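Long-range contact in alkylhalidase CmlS (Streptomyces venezuelae, PDB 3I3L), which is a flavin-dependent halogenase of chloramphenicol biosynthesis, carrying an FAD that is covalently bound to the protein: residues Y199-K213 with A286-Y300. Sequence-based numbering, arbitrary orientation.
With FAD (flavin-adenine dinucleotide), chain B.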
ATOM      1  N   TYR A 199      12.051   7.384  11.663  1.00 25.49           N
ATOM      2  CA  TYR A 199      11.039   6.697  12.424  1.00 22.66           C
ATOM      3  C   TYR A 199       9.862   7.613  12.694  1.00 21.81           C
ATOM      4  O   TYR A 199      10.022   8.811  12.834  1.00 23.00           O
ATOM      5  CB  TYR A 199      11.622   6.094  13.690  1.00 21.45           C
ATOM      6  CG  TYR A 199      12.391   4.821  13.398  1.00 22.34           C
ATOM      7  CD1 TYR A 199      11.727   3.609  13.210  1.00 26.61           C
ATOM      8  CD2 TYR A 199      13.744   4.873  13.166  1.00 24.38           C
ATOM      9  CE1 TYR A 199      12.471   2.423  12.893  1.00 26.36           C
ATOM     10  CE2 TYR A 199      14.488   3.774  12.851  1.00 25.71           C
ATOM     11  CZ  TYR A 199      13.884   2.556  12.737  1.00 29.01           C
ATOM     12  OH  TYR A 199      14.659   1.484  12.421  1.00 28.40           O
ATOM     13  N   ASP A 200       8.679   7.059  12.694  1.00 21.95           N
ATOM     14  CA  ASP A 200       7.521   7.874  13.035  1.00 22.76           C
ATOM     15  C   ASP A 200       7.607   8.217  14.521  1.00 25.54           C
ATOM     16  O   ASP A 200       7.994   7.399  15.340  1.00 24.04           O
ATOM     17  CB  ASP A 200       6.230   7.130  12.804  1.00 21.39           C
ATOM     18  CG  ASP A 200       5.029   8.068  12.832  1.00 23.40           C
ATOM     19  OD1 ASP A 200       4.860   8.801  11.856  1.00 23.94           O
ATOM     20  OD2 ASP A 200       4.298   8.097  13.848  1.00 21.97           O
ATOM     21  N   GLU A 201       7.282   9.452  14.845  1.00 26.97           N
ATOM     22  CA  GLU A 201       7.240   9.891  16.213  1.00 30.74           C
ATOM     23  C   GLU A 201       6.310   9.050  17.082  1.00 31.19           C
ATOM     24  O   GLU A 201       6.674   8.740  18.221  1.00 31.81           O
ATOM     25  CB  GLU A 201       6.836  11.361  16.256  1.00 31.93           C
ATOM     26  CG  GLU A 201       7.153  11.969  17.538  1.00 37.10           C
ATOM     27  CD  GLU A 201       6.941  13.474  17.526  1.00 42.30           C
ATOM     28  OE1 GLU A 201       6.773  14.063  16.412  1.00 44.65           O
ATOM     29  OE2 GLU A 201       6.992  14.053  18.637  1.00 42.11           O
ATOM     30  N   PHE A 202       5.166   8.604  16.539  1.00 29.03           N
ATOM     31  CA  PHE A 202       4.134   7.970  17.368  1.00 30.25           C
ATOM     32  C   PHE A 202       3.685   6.571  17.003  1.00 30.15           C
ATOM     33  O   PHE A 202       3.134   5.855  17.854  1.00 29.00           O
ATOM     34  CB  PHE A 202       2.880   8.898  17.452  1.00 31.32           C
ATOM     35  CG  PHE A 202       3.208  10.292  18.003  1.00 32.90           C
ATOM     36  CD1 PHE A 202       3.815  10.429  19.251  1.00 35.08           C
ATOM     37  CD2 PHE A 202       2.949  11.422  17.263  1.00 36.54           C
ATOM     38  CE1 PHE A 202       4.195  11.706  19.738  1.00 37.06           C
ATOM     39  CE2 PHE A 202       3.290  12.701  17.745  1.00 36.88           C
ATOM     40  CZ  PHE A 202       3.917  12.831  18.993  1.00 32.84           C
ATOM     41  N   TYR A 203       3.835   6.185  15.734  1.00 29.57           N
ATOM     42  CA  TYR A 203       3.331   4.889  15.296  1.00 28.31           C
ATOM     43  C   TYR A 203       4.389   3.791  15.522  1.00 28.31           C
ATOM     44  O   TYR A 203       5.098   3.340  14.573  1.00 27.22           O
ATOM     45  CB  TYR A 203       2.856   4.983  13.846  1.00 30.30           C
ATOM     46  CG  TYR A 203       1.518   5.693  13.708  1.00 35.36           C
ATOM     47  CD1 TYR A 203       1.387   6.988  14.075  1.00 39.32           C
ATOM     48  CD2 TYR A 203       0.392   5.032  13.266  1.00 39.52           C
ATOM     49  CE1 TYR A 203       0.194   7.663  13.969  1.00 40.14           C
ATOM     50  CE2 TYR A 203      -0.819   5.692  13.155  1.00 45.11           C
ATOM     51  CZ  TYR A 203      -0.880   7.041  13.496  1.00 41.38           C
ATOM     52  OH  TYR A 203      -2.022   7.761  13.415  1.00 42.44           O
ATOM     53  N   ARG A 204       4.548   3.420  16.778  1.00 25.16           N
ATOM     54  CA  ARG A 204       5.619   2.488  17.144  1.00 25.89           C
ATOM     55  C   ARG A 204       4.987   1.240  17.653  1.00 26.30           C
ATOM     56  O   ARG A 204       4.914   1.040  18.840  1.00 25.40           O
ATOM     57  CB  ARG A 204       6.569   3.080  18.170  1.00 23.08           C
ATOM     58  CG  ARG A 204       7.289   4.348  17.572  1.00 24.94           C
ATOM     59  CD  ARG A 204       8.186   5.044  18.524  1.00 24.59           C
ATOM     60  NE  ARG A 204       8.799   6.212  17.873  1.00 26.63           N
ATOM     61  CZ  ARG A 204       9.746   6.953  18.425  1.00 28.05           C
ATOM     62  NH1 ARG A 204      10.195   6.629  19.650  1.00 25.78           N
ATOM     63  NH2 ARG A 204      10.245   8.002  17.767  1.00 27.10           N
ATOM     64  N   ASN A 205       4.548   0.418  16.701  1.00 26.55           N
ATOM     65  CA  ASN A 205       3.824  -0.783  16.904  1.00 25.68           C
ATOM     66  C   ASN A 205       4.773  -1.923  17.185  1.00 27.73           C
ATOM     67  O   ASN A 205       5.889  -2.027  16.610  1.00 26.12           O
ATOM     68  CB  ASN A 205       3.035  -1.082  15.623  1.00 27.43           C
ATOM     69  CG  ASN A 205       1.906  -0.131  15.417  1.00 28.90           C
ATOM     70  OD1 ASN A 205       1.298   0.328  16.369  1.00 32.28           O
ATOM     71  ND2 ASN A 205       1.621   0.200  14.171  1.00 34.10           N
ATOM     72  N   PHE A 206       4.293  -2.862  17.993  1.00 27.58           N
ATOM     73  CA  PHE A 206       5.106  -3.983  18.477  1.00 27.50           C
ATOM     74  C   PHE A 206       4.141  -5.167  18.338  1.00 27.28           C
ATOM     75  O   PHE A 206       3.003  -5.064  18.754  1.00 24.95           O
ATOM     76  CB  PHE A 206       5.496  -3.620  19.928  1.00 29.14           C
ATOM     77  CG  PHE A 206       6.037  -4.738  20.736  1.00 30.00           C
ATOM     78  CD1 PHE A 206       7.070  -5.501  20.263  1.00 30.89           C
ATOM     79  CD2 PHE A 206       5.517  -5.009  22.014  1.00 33.97           C
ATOM     80  CE1 PHE A 206       7.599  -6.570  21.040  1.00 34.60           C
ATOM     81  CE2 PHE A 206       5.970  -6.064  22.765  1.00 28.63           C
ATOM     82  CZ  PHE A 206       7.027  -6.841  22.292  1.00 33.59           C
ATOM     83  N   ALA A 207       4.567  -6.255  17.689  1.00 25.80           N
ATOM     84  CA  ALA A 207       3.655  -7.365  17.415  1.00 25.60           C
ATOM     85  C   ALA A 207       4.053  -8.683  18.060  1.00 25.94           C
ATOM     86  O   ALA A 207       5.249  -8.972  18.197  1.00 24.76           O
ATOM     87  CB  ALA A 207       3.482  -7.604  15.862  1.00 23.13           C
ATOM     88  N   VAL A 208       3.023  -9.476  18.391  1.00 23.99           N
ATOM     89  CA  VAL A 208       3.160 -10.725  19.124  1.00 26.43           C
ATOM     90  C   VAL A 208       2.108 -11.690  18.583  1.00 26.08           C
ATOM     91  O   VAL A 208       0.916 -11.386  18.604  1.00 28.00           O
ATOM     92  CB  VAL A 208       2.896 -10.488  20.643  1.00 27.77           C
ATOM     93  CG1 VAL A 208       3.083 -11.756  21.435  1.00 27.22           C
ATOM     94  CG2 VAL A 208       3.825  -9.381  21.175  1.00 25.05           C
ATOM     95  N   TRP A 209       2.545 -12.809  18.030  1.00 27.21           N
ATOM     96  CA  TRP A 209       1.641 -13.631  17.234  1.00 28.88           C
ATOM     97  C   TRP A 209       1.954 -15.084  17.275  1.00 29.07           C
ATOM     98  O   TRP A 209       3.068 -15.461  17.618  1.00 32.17           O
ATOM     99  CB  TRP A 209       1.649 -13.181  15.754  1.00 27.97           C
ATOM    100  CG  TRP A 209       2.904 -13.473  14.963  1.00 27.74           C
ATOM    101  CD1 TRP A 209       3.116 -14.523  14.132  1.00 27.86           C
ATOM    102  CD2 TRP A 209       4.101 -12.690  14.924  1.00 26.83           C
ATOM    103  NE1 TRP A 209       4.371 -14.457  13.573  1.00 23.94           N
ATOM    104  CE2 TRP A 209       4.981 -13.316  14.020  1.00 27.02           C
ATOM    105  CE3 TRP A 209       4.514 -11.519  15.571  1.00 27.94           C
ATOM    106  CZ2 TRP A 209       6.268 -12.819  13.755  1.00 27.98           C
ATOM    107  CZ3 TRP A 209       5.793 -11.011  15.298  1.00 26.46           C
ATOM    108  CH2 TRP A 209       6.663 -11.678  14.429  1.00 27.45           C
ATOM    109  N   SER A 210       0.977 -15.887  16.867  1.00 30.42           N
ATOM    110  CA  SER A 210       1.104 -17.335  16.837  1.00 32.99           C
ATOM    111  C   SER A 210       0.064 -17.910  15.878  1.00 34.63           C
ATOM    112  O   SER A 210      -0.634 -17.140  15.189  1.00 35.42           O
ATOM    113  CB  SER A 210       0.928 -17.909  18.253  1.00 34.15           C
ATOM    114  OG  SER A 210       1.301 -19.292  18.355  1.00 32.38           O
ATOM    115  N   TYR A 211      -0.055 -19.247  15.828  1.00 35.16           N
ATOM    116  CA  TYR A 211      -0.984 -19.915  14.924  1.00 35.09           C
ATOM    117  C   TYR A 211      -1.932 -20.835  15.680  1.00 36.36           C
ATOM    118  O   TYR A 211      -1.601 -21.348  16.734  1.00 34.73           O
ATOM    119  CB  TYR A 211      -0.212 -20.647  13.819  1.00 35.35           C
ATOM    120  CG  TYR A 211       0.609 -19.679  12.961  1.00 34.95           C
ATOM    121  CD1 TYR A 211       0.133 -19.209  11.764  1.00 33.12           C
ATOM    122  CD2 TYR A 211       1.840 -19.211  13.390  1.00 36.04           C
ATOM    123  CE1 TYR A 211       0.870 -18.315  11.011  1.00 29.60           C
ATOM    124  CE2 TYR A 211       2.564 -18.324  12.651  1.00 31.73           C
ATOM    125  CZ  TYR A 211       2.063 -17.889  11.442  1.00 32.31           C
ATOM    126  OH  TYR A 211       2.755 -16.970  10.676  1.00 32.03           O
ATOM    127  N   PHE A 212      -3.127 -21.011  15.129  1.00 38.76           N
ATOM    128  CA  PHE A 212      -4.155 -21.847  15.697  1.00 41.52           C
ATOM    129  C   PHE A 212      -4.711 -22.790  14.649  1.00 43.43           C
ATOM    130  O   PHE A 212      -4.815 -22.429  13.485  1.00 43.33           O
ATOM    131  CB  PHE A 212      -5.296 -21.020  16.298  1.00 40.11           C
ATOM    132  CG  PHE A 212      -4.906 -20.271  17.550  1.00 41.76           C
ATOM    133  CD1 PHE A 212      -5.130 -20.829  18.811  1.00 42.52           C
ATOM    134  CD2 PHE A 212      -4.325 -18.990  17.473  1.00 37.96           C
ATOM    135  CE1 PHE A 212      -4.762 -20.125  20.010  1.00 43.39           C
ATOM    136  CE2 PHE A 212      -3.949 -18.298  18.653  1.00 40.13           C
ATOM    137  CZ  PHE A 212      -4.175 -18.867  19.919  1.00 39.99           C
ATOM    138  N   LYS A 213      -5.097 -23.989  15.089  1.00 46.43           N
ATOM    139  CA  LYS A 213      -5.857 -24.933  14.275  1.00 48.47           C
ATOM    140  C   LYS A 213      -7.329 -24.607  14.461  1.00 49.40           C
ATOM    141  O   LYS A 213      -7.871 -24.732  15.556  1.00 48.78           O
ATOM    142  CB  LYS A 213      -5.544 -26.369  14.697  1.00 49.89           C
ATOM    143  CG  LYS A 213      -6.426 -27.462  14.040  1.00 53.81           C
ATOM    144  CD  LYS A 213      -5.562 -28.612  13.465  1.00 58.01           C
ATOM    145  CE  LYS A 213      -4.930 -29.464  14.545  1.00 61.71           C
ATOM    146  NZ  LYS A 213      -5.876 -30.529  15.024  1.00 62.34           N
ATOM    147  N   ALA A 286     -10.010 -23.452  20.066  1.00 56.93           N
ATOM    148  CA  ALA A 286      -9.069 -23.873  19.032  1.00 54.68           C
ATOM    149  C   ALA A 286      -7.714 -24.095  19.661  1.00 53.25           C
ATOM    150  O   ALA A 286      -7.414 -23.504  20.689  1.00 52.28           O
ATOM    151  CB  ALA A 286      -8.972 -22.807  17.951  1.00 54.95           C
ATOM    152  N   GLU A 287      -6.905 -24.940  19.044  1.00 52.33           N
ATOM    153  CA  GLU A 287      -5.611 -25.303  19.579  1.00 52.61           C
ATOM    154  C   GLU A 287      -4.472 -24.438  19.014  1.00 51.31           C
ATOM    155  O   GLU A 287      -4.329 -24.294  17.803  1.00 51.37           O
ATOM    156  CB  GLU A 287      -5.328 -26.781  19.289  1.00 53.25           C
ATOM    157  CG  GLU A 287      -4.152 -27.371  20.103  1.00 57.28           C
ATOM    158  CD  GLU A 287      -3.489 -28.638  19.465  1.00 63.17           C
ATOM    159  OE1 GLU A 287      -4.132 -29.292  18.581  1.00 63.57           O
ATOM    160  OE2 GLU A 287      -2.314 -28.962  19.847  1.00 61.36           O
ATOM    161  N   GLN A 288      -3.662 -23.871  19.902  1.00 50.06           N
ATOM    162  CA  GLN A 288      -2.493 -23.110  19.516  1.00 48.56           C
ATOM    163  C   GLN A 288      -1.471 -24.087  19.003  1.00 49.04           C
ATOM    164  O   GLN A 288      -1.115 -25.002  19.722  1.00 50.31           O
ATOM    165  CB  GLN A 288      -1.922 -22.328  20.706  1.00 47.56           C
ATOM    166  CG  GLN A 288      -0.851 -21.296  20.330  1.00 43.83           C
ATOM    167  CD  GLN A 288      -0.355 -20.495  21.536  1.00 44.42           C
ATOM    168  OE1 GLN A 288       0.752 -19.954  21.541  1.00 46.77           O
ATOM    169  NE2 GLN A 288      -1.179 -20.408  22.546  1.00 47.40           N
ATOM    170  N   VAL A 289      -0.978 -23.880  17.775  1.00 48.11           N
ATOM    171  CA  VAL A 289      -0.246 -24.931  17.081  1.00 46.24           C
ATOM    172  C   VAL A 289       1.198 -24.549  16.728  1.00 45.09           C
ATOM    173  O   VAL A 289       1.879 -25.214  15.944  1.00 45.02           O
ATOM    174  CB  VAL A 289      -1.118 -25.451  15.918  1.00 46.93           C
ATOM    175  CG1 VAL A 289      -0.807 -24.747  14.567  1.00 44.66           C
ATOM    176  CG2 VAL A 289      -1.109 -26.949  15.869  1.00 47.89           C
ATOM    177  N   ASP A 290       1.666 -23.475  17.337  1.00 43.55           N
ATOM    178  CA  ASP A 290       3.028 -22.985  17.093  1.00 43.14           C
ATOM    179  C   ASP A 290       3.509 -22.159  18.289  1.00 42.13           C
ATOM    180  O   ASP A 290       2.713 -21.761  19.148  1.00 40.87           O
ATOM    181  CB  ASP A 290       3.077 -22.144  15.798  1.00 42.93           C
ATOM    182  CG  ASP A 290       4.480 -22.067  15.186  1.00 45.89           C
ATOM    183  OD1 ASP A 290       5.424 -22.633  15.786  1.00 47.25           O
ATOM    184  OD2 ASP A 290       4.648 -21.432  14.107  1.00 44.12           O
ATOM    185  N   GLU A 291       4.805 -21.879  18.327  1.00 41.96           N
ATOM    186  CA  GLU A 291       5.366 -20.922  19.276  1.00 40.78           C
ATOM    187  C   GLU A 291       4.826 -19.486  18.988  1.00 40.37           C
ATOM    188  O   GLU A 291       4.207 -19.218  17.934  1.00 38.67           O
ATOM    189  CB  GLU A 291       6.901 -20.897  19.107  1.00 41.52           C
ATOM    190  CG  GLU A 291       7.314 -20.446  17.690  1.00 42.67           C
ATOM    191  CD  GLU A 291       8.804 -20.417  17.462  1.00 49.83           C
ATOM    192  OE1 GLU A 291       9.521 -19.664  18.169  1.00 51.43           O
ATOM    193  OE2 GLU A 291       9.268 -21.116  16.541  1.00 48.11           O
ATOM    194  N   VAL A 292       5.093 -18.575  19.915  1.00 38.78           N
ATOM    195  CA  VAL A 292       4.770 -17.180  19.670  1.00 39.28           C
ATOM    196  C   VAL A 292       6.028 -16.415  19.420  1.00 37.97           C
ATOM    197  O   VAL A 292       7.058 -16.667  20.055  1.00 37.83           O
ATOM    198  CB  VAL A 292       3.873 -16.469  20.789  1.00 40.10           C
ATOM    199  CG1 VAL A 292       3.265 -17.481  21.789  1.00 39.70           C
ATOM    200  CG2 VAL A 292       4.570 -15.343  21.432  1.00 36.25           C
ATOM    201  N   ARG A 293       5.938 -15.503  18.456  1.00 35.45           N
ATOM    202  CA  ARG A 293       7.082 -14.692  18.036  1.00 32.41           C
ATOM    203  C   ARG A 293       6.746 -13.247  18.317  1.00 30.57           C
ATOM    204  O   ARG A 293       5.594 -12.920  18.528  1.00 29.30           O
ATOM    205  CB  ARG A 293       7.291 -14.888  16.539  1.00 33.63           C
ATOM    206  CG  ARG A 293       7.811 -16.371  16.139  1.00 33.57           C
ATOM    207  CD  ARG A 293       7.646 -16.531  14.611  1.00 35.65           C
ATOM    208  NE  ARG A 293       8.150 -17.787  14.072  1.00 36.39           N
ATOM    209  CZ  ARG A 293       7.429 -18.886  13.901  1.00 35.01           C
ATOM    210  NH1 ARG A 293       6.152 -18.936  14.228  1.00 35.88           N
ATOM    211  NH2 ARG A 293       8.004 -19.941  13.375  1.00 36.03           N
ATOM    212  N   ILE A 294       7.751 -12.389  18.362  1.00 30.88           N
ATOM    213  CA  ILE A 294       7.537 -10.975  18.536  1.00 31.47           C
ATOM    214  C   ILE A 294       8.437 -10.211  17.598  1.00 32.03           C
ATOM    215  O   ILE A 294       9.473 -10.730  17.134  1.00 31.59           O
ATOM    216  CB  ILE A 294       7.894 -10.522  19.962  1.00 32.42           C
ATOM    217  CG1 ILE A 294       9.400 -10.593  20.183  1.00 32.75           C
ATOM    218  CG2 ILE A 294       7.150 -11.449  21.000  1.00 33.01           C
ATOM    219  CD1 ILE A 294       9.851 -10.313  21.637  1.00 36.02           C
ATOM    220  N   VAL A 295       8.053  -8.968  17.344  1.00 31.24           N
ATOM    221  CA  VAL A 295       8.921  -8.055  16.653  1.00 31.12           C
ATOM    222  C   VAL A 295       8.461  -6.631  16.807  1.00 31.23           C
ATOM    223  O   VAL A 295       7.269  -6.391  16.890  1.00 31.37           O
ATOM    224  CB  VAL A 295       9.012  -8.428  15.153  1.00 31.75           C
ATOM    225  CG1 VAL A 295       7.750  -8.016  14.427  1.00 32.78           C
ATOM    226  CG2 VAL A 295      10.234  -7.751  14.539  1.00 33.03           C
ATOM    227  N   GLN A 296       9.410  -5.687  16.840  1.00 30.60           N
ATOM    228  CA  GLN A 296       9.111  -4.267  16.688  1.00 31.68           C
ATOM    229  C   GLN A 296       8.823  -3.912  15.226  1.00 32.54           C
ATOM    230  O   GLN A 296       9.686  -4.059  14.372  1.00 33.33           O
ATOM    231  CB  GLN A 296      10.272  -3.339  17.170  1.00 32.77           C
ATOM    232  CG  GLN A 296      10.758  -3.490  18.689  1.00 35.17           C
ATOM    233  CD  GLN A 296       9.701  -3.180  19.735  1.00 35.25           C
ATOM    234  OE1 GLN A 296       8.770  -2.369  19.530  1.00 33.93           O
ATOM    235  NE2 GLN A 296       9.825  -3.838  20.871  1.00 42.43           N
ATOM    236  N   ASP A 297       7.616  -3.396  14.955  1.00 31.04           N
ATOM    237  CA  ASP A 297       7.242  -3.004  13.601  1.00 28.65           C
ATOM    238  C   ASP A 297       6.840  -1.552  13.633  1.00 27.61           C
ATOM    239  O   ASP A 297       5.703  -1.227  13.498  1.00 29.64           O
ATOM    240  CB  ASP A 297       6.063  -3.865  13.102  1.00 29.92           C
ATOM    241  CG  ASP A 297       6.527  -5.062  12.294  1.00 31.90           C
ATOM    242  OD1 ASP A 297       5.681  -5.876  11.911  1.00 33.52           O
ATOM    243  OD2 ASP A 297       7.760  -5.215  12.067  1.00 34.82           O
ATOM    244  N   TRP A 298       7.775  -0.660  13.866  1.00 23.50           N
ATOM    245  CA  TRP A 298       7.454   0.796  13.789  1.00 24.74           C
ATOM    246  C   TRP A 298       7.358   1.288  12.382  1.00 24.37           C
ATOM    247  O   TRP A 298       8.157   0.896  11.550  1.00 25.29           O
ATOM    248  CB  TRP A 298       8.563   1.583  14.454  1.00 23.45           C
ATOM    249  CG  TRP A 298       8.831   1.156  15.870  1.00 26.07           C
ATOM    250  CD1 TRP A 298       8.255   0.128  16.546  1.00 23.63           C
ATOM    251  CD2 TRP A 298       9.737   1.778  16.766  1.00 22.82           C
ATOM    252  NE1 TRP A 298       8.761   0.074  17.798  1.00 28.30           N
ATOM    253  CE2 TRP A 298       9.671   1.086  17.960  1.00 24.19           C
ATOM    254  CE3 TRP A 298      10.582   2.899  16.664  1.00 25.54           C
ATOM    255  CZ2 TRP A 298      10.441   1.428  19.071  1.00 30.60           C
ATOM    256  CZ3 TRP A 298      11.339   3.253  17.739  1.00 30.17           C
ATOM    257  CH2 TRP A 298      11.281   2.509  18.946  1.00 32.29           C
ATOM    258  N   SER A 299       6.429   2.210  12.129  1.00 22.21           N
ATOM    259  CA  SER A 299       6.402   2.962  10.910  1.00 23.07           C
ATOM    260  C   SER A 299       7.634   3.873  10.791  1.00 23.38           C
ATOM    261  O   SER A 299       8.112   4.343  11.793  1.00 24.11           O
ATOM    262  CB  SER A 299       5.158   3.816  10.890  1.00 23.65           C
ATOM    263  OG  SER A 299       3.964   3.035  10.829  1.00 22.28           O
ATOM    264  N   TYR A 300       8.139   4.089   9.579  1.00 21.70           N
ATOM    265  CA  TYR A 300       9.210   5.051   9.254  1.00 20.41           C
ATOM    266  C   TYR A 300       9.225   5.228   7.735  1.00 22.83           C
ATOM    267  O   TYR A 300       8.821   4.313   6.989  1.00 23.48           O
ATOM    268  CB  TYR A 300      10.584   4.480   9.649  1.00 22.02           C
ATOM    269  CG  TYR A 300      10.892   3.089   9.082  1.00 19.64           C
ATOM    270  CD1 TYR A 300      11.318   2.925   7.750  1.00 20.42           C
ATOM    271  CD2 TYR A 300      10.706   1.934   9.860  1.00 22.54           C
ATOM    272  CE1 TYR A 300      11.643   1.675   7.251  1.00 18.94           C
ATOM    273  CE2 TYR A 300      11.003   0.645   9.367  1.00 19.76           C
ATOM    274  CZ  TYR A 300      11.459   0.533   8.055  1.00 25.84           C
ATOM    275  OH  TYR A 300      11.697  -0.714   7.579  1.00 26.06           O
TER
HETATM  276  PA  FAD B 600      11.459  -8.794   3.453  1.00 22.91           P
HETATM  277  O1A FAD B 600      11.933  -8.569   4.870  1.00 23.40           O
HETATM  278  O2A FAD B 600      10.235  -9.624   3.284  1.00 26.26           O
HETATM  279  O5B FAD B 600      12.691  -9.463   2.614  1.00 28.34           O
HETATM  280  C5B FAD B 600      14.003  -8.956   2.744  1.00 26.26           C
HETATM  281  C4B FAD B 600      15.065 -10.066   2.571  1.00 24.76           C
HETATM  282  O4B FAD B 600      16.365  -9.433   2.617  1.00 25.06           O
HETATM  283  C3B FAD B 600      15.040 -11.086   3.683  1.00 27.75           C
HETATM  284  O3B FAD B 600      14.800 -12.354   3.154  1.00 28.16           O
HETATM  285  C2B FAD B 600      16.442 -11.022   4.310  1.00 29.50           C
HETATM  286  O2B FAD B 600      16.952 -12.298   4.538  1.00 32.68           O
HETATM  287  C1B FAD B 600      17.272 -10.295   3.263  1.00 25.25           C
HETATM  288  N9A FAD B 600      18.391  -9.492   3.720  1.00 28.90           N
HETATM  289  C8A FAD B 600      18.406  -8.597   4.749  1.00 29.05           C
HETATM  290  N7A FAD B 600      19.634  -8.038   4.816  1.00 29.98           N
HETATM  291  C5A FAD B 600      20.436  -8.623   3.896  1.00 28.89           C
HETATM  292  C6A FAD B 600      21.765  -8.434   3.567  1.00 28.67           C
HETATM  293  N6A FAD B 600      22.504  -7.540   4.198  1.00 26.64           N
HETATM  294  N1A FAD B 600      22.277  -9.163   2.527  1.00 31.62           N
HETATM  295  C2A FAD B 600      21.523 -10.087   1.848  1.00 24.68           C
HETATM  296  N3A FAD B 600      20.213 -10.250   2.178  1.00 27.36           N
HETATM  297  C4A FAD B 600      19.671  -9.530   3.185  1.00 28.32           C
HETATM  298  N1  FAD B 600       2.483  -7.253   4.648  1.00 24.52           N
HETATM  299  C2  FAD B 600       1.397  -7.645   3.884  1.00 25.22           C
HETATM  300  O2  FAD B 600       1.431  -7.405   2.685  1.00 28.21           O
HETATM  301  N3  FAD B 600       0.310  -8.258   4.449  1.00 23.49           N
HETATM  302  C4  FAD B 600       0.270  -8.505   5.796  1.00 26.99           C
HETATM  303  O4  FAD B 600      -0.743  -9.097   6.290  1.00 30.83           O
HETATM  304  C4X FAD B 600       1.345  -8.085   6.582  1.00 26.78           C
HETATM  305  N5  FAD B 600       1.344  -8.333   7.927  1.00 26.06           N
HETATM  306  C5X FAD B 600       2.454  -8.010   8.674  1.00 24.75           C
HETATM  307  C6  FAD B 600       2.459  -8.248  10.056  1.00 24.65           C
HETATM  308  C7  FAD B 600       3.538  -7.852  10.810  1.00 28.65           C
HETATM  309  C7M FAD B 600       3.583  -8.111  12.297  1.00 30.27           C
HETATM  310  C8  FAD B 600       4.625  -7.272  10.163  1.00 31.68           C
HETATM  311  C8M FAD B 600       5.846  -6.923  10.916  1.00 29.10           C
HETATM  312  C9  FAD B 600       4.619  -6.987   8.793  1.00 27.49           C
HETATM  313  C9A FAD B 600       3.506  -7.381   8.066  1.00 24.94           C
HETATM  314  N10 FAD B 600       3.539  -7.154   6.720  1.00 22.58           N
HETATM  315  C10 FAD B 600       2.456  -7.453   5.983  1.00 23.96           C
HETATM  316  C1' FAD B 600       4.687  -6.348   6.215  1.00 21.76           C
HETATM  317  C2' FAD B 600       5.421  -7.111   5.138  1.00 22.77           C
HETATM  318  O2' FAD B 600       5.700  -8.362   5.624  1.00 26.99           O
HETATM  319  C3' FAD B 600       6.662  -6.446   4.605  1.00 24.44           C
HETATM  320  O3' FAD B 600       6.319  -5.193   4.055  1.00 22.10           O
HETATM  321  C4' FAD B 600       7.304  -7.305   3.465  1.00 23.57           C
HETATM  322  O4' FAD B 600       7.840  -8.503   3.955  1.00 21.84           O
HETATM  323  C5' FAD B 600       8.458  -6.535   2.836  1.00 19.55           C
HETATM  324  O5' FAD B 600       8.998  -7.254   1.765  1.00 23.74           O
HETATM  325  P   FAD B 600      10.517  -6.958   1.446  1.00 21.58           P
HETATM  326  O1P FAD B 600      10.745  -5.463   1.434  1.00 20.89           O
HETATM  327  O2P FAD B 600      10.948  -7.772   0.231  1.00 28.18           O
HETATM  328  O3P FAD B 600      11.336  -7.380   2.776  1.00 20.22           O
HETATM  329  O   HOH W   1       4.320 -17.364  15.962  1.00 35.52           O
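Trp298 lays the face of its indole against Arg204: CB of Arg204 stands 3.5 Å from the centroid of the five-membered ring and only 2° off its normal, a CH-pi contact. The arginine chain then runs extended over the six-membered ring, and its guanidinium ends nearly parallel to the indole, the planes 6° apart. Arg204 NE helps fix the rotation of that guanidinium, donating in its plane to Asp200 O at 2.9 Å. The indole edge meets the Tyr199 face in an offset edge-to-face pair, while Trp298 NE1 donates to Gln296 OE1 (3.0 Å), whose amide NE2 is hydrogen-bonded to Ser257 OG. With an alanine at Trp298, the aliphatic part of Arg204 and the Tyr199 face would probably lose their shared partner, and Gln296 OE1 this donor. Farther along, paired N-H...O bonds link Ala207 with Val295 and Trp209 with Arg293, evidence of a regular antiparallel ladder. Trp209 CG sits between its backbone N and carbonyl carbon (chi1 71°), which swings the indole across the neighbouring strand: Arg293 CB lies over its six-membered ring, 3.8 Å from the centroid, and Val295 CG1 touches CZ3. Arg293 NH1 forms a salt bridge with Asp290 OD2 at 2.9 Å; between Trp209 and Phe212 the pairing slips by two residues, so that Phe212 faces Gln288. On the face shared by Asn205, Ala207 and Asp297, the flavin is fastened: Asp297 OD1 is covalently bonded to FAD C8M (1.5 Å), and Ala207 CB packs 3.6 Å from FAD C7M. Strand 203-213 lies between strands 287-302 and 245-253, antiparallel to both, with helix 265-273 against Ser210, Phe212 and Val292, and helix 352-382 against Tyr203 and Ser299.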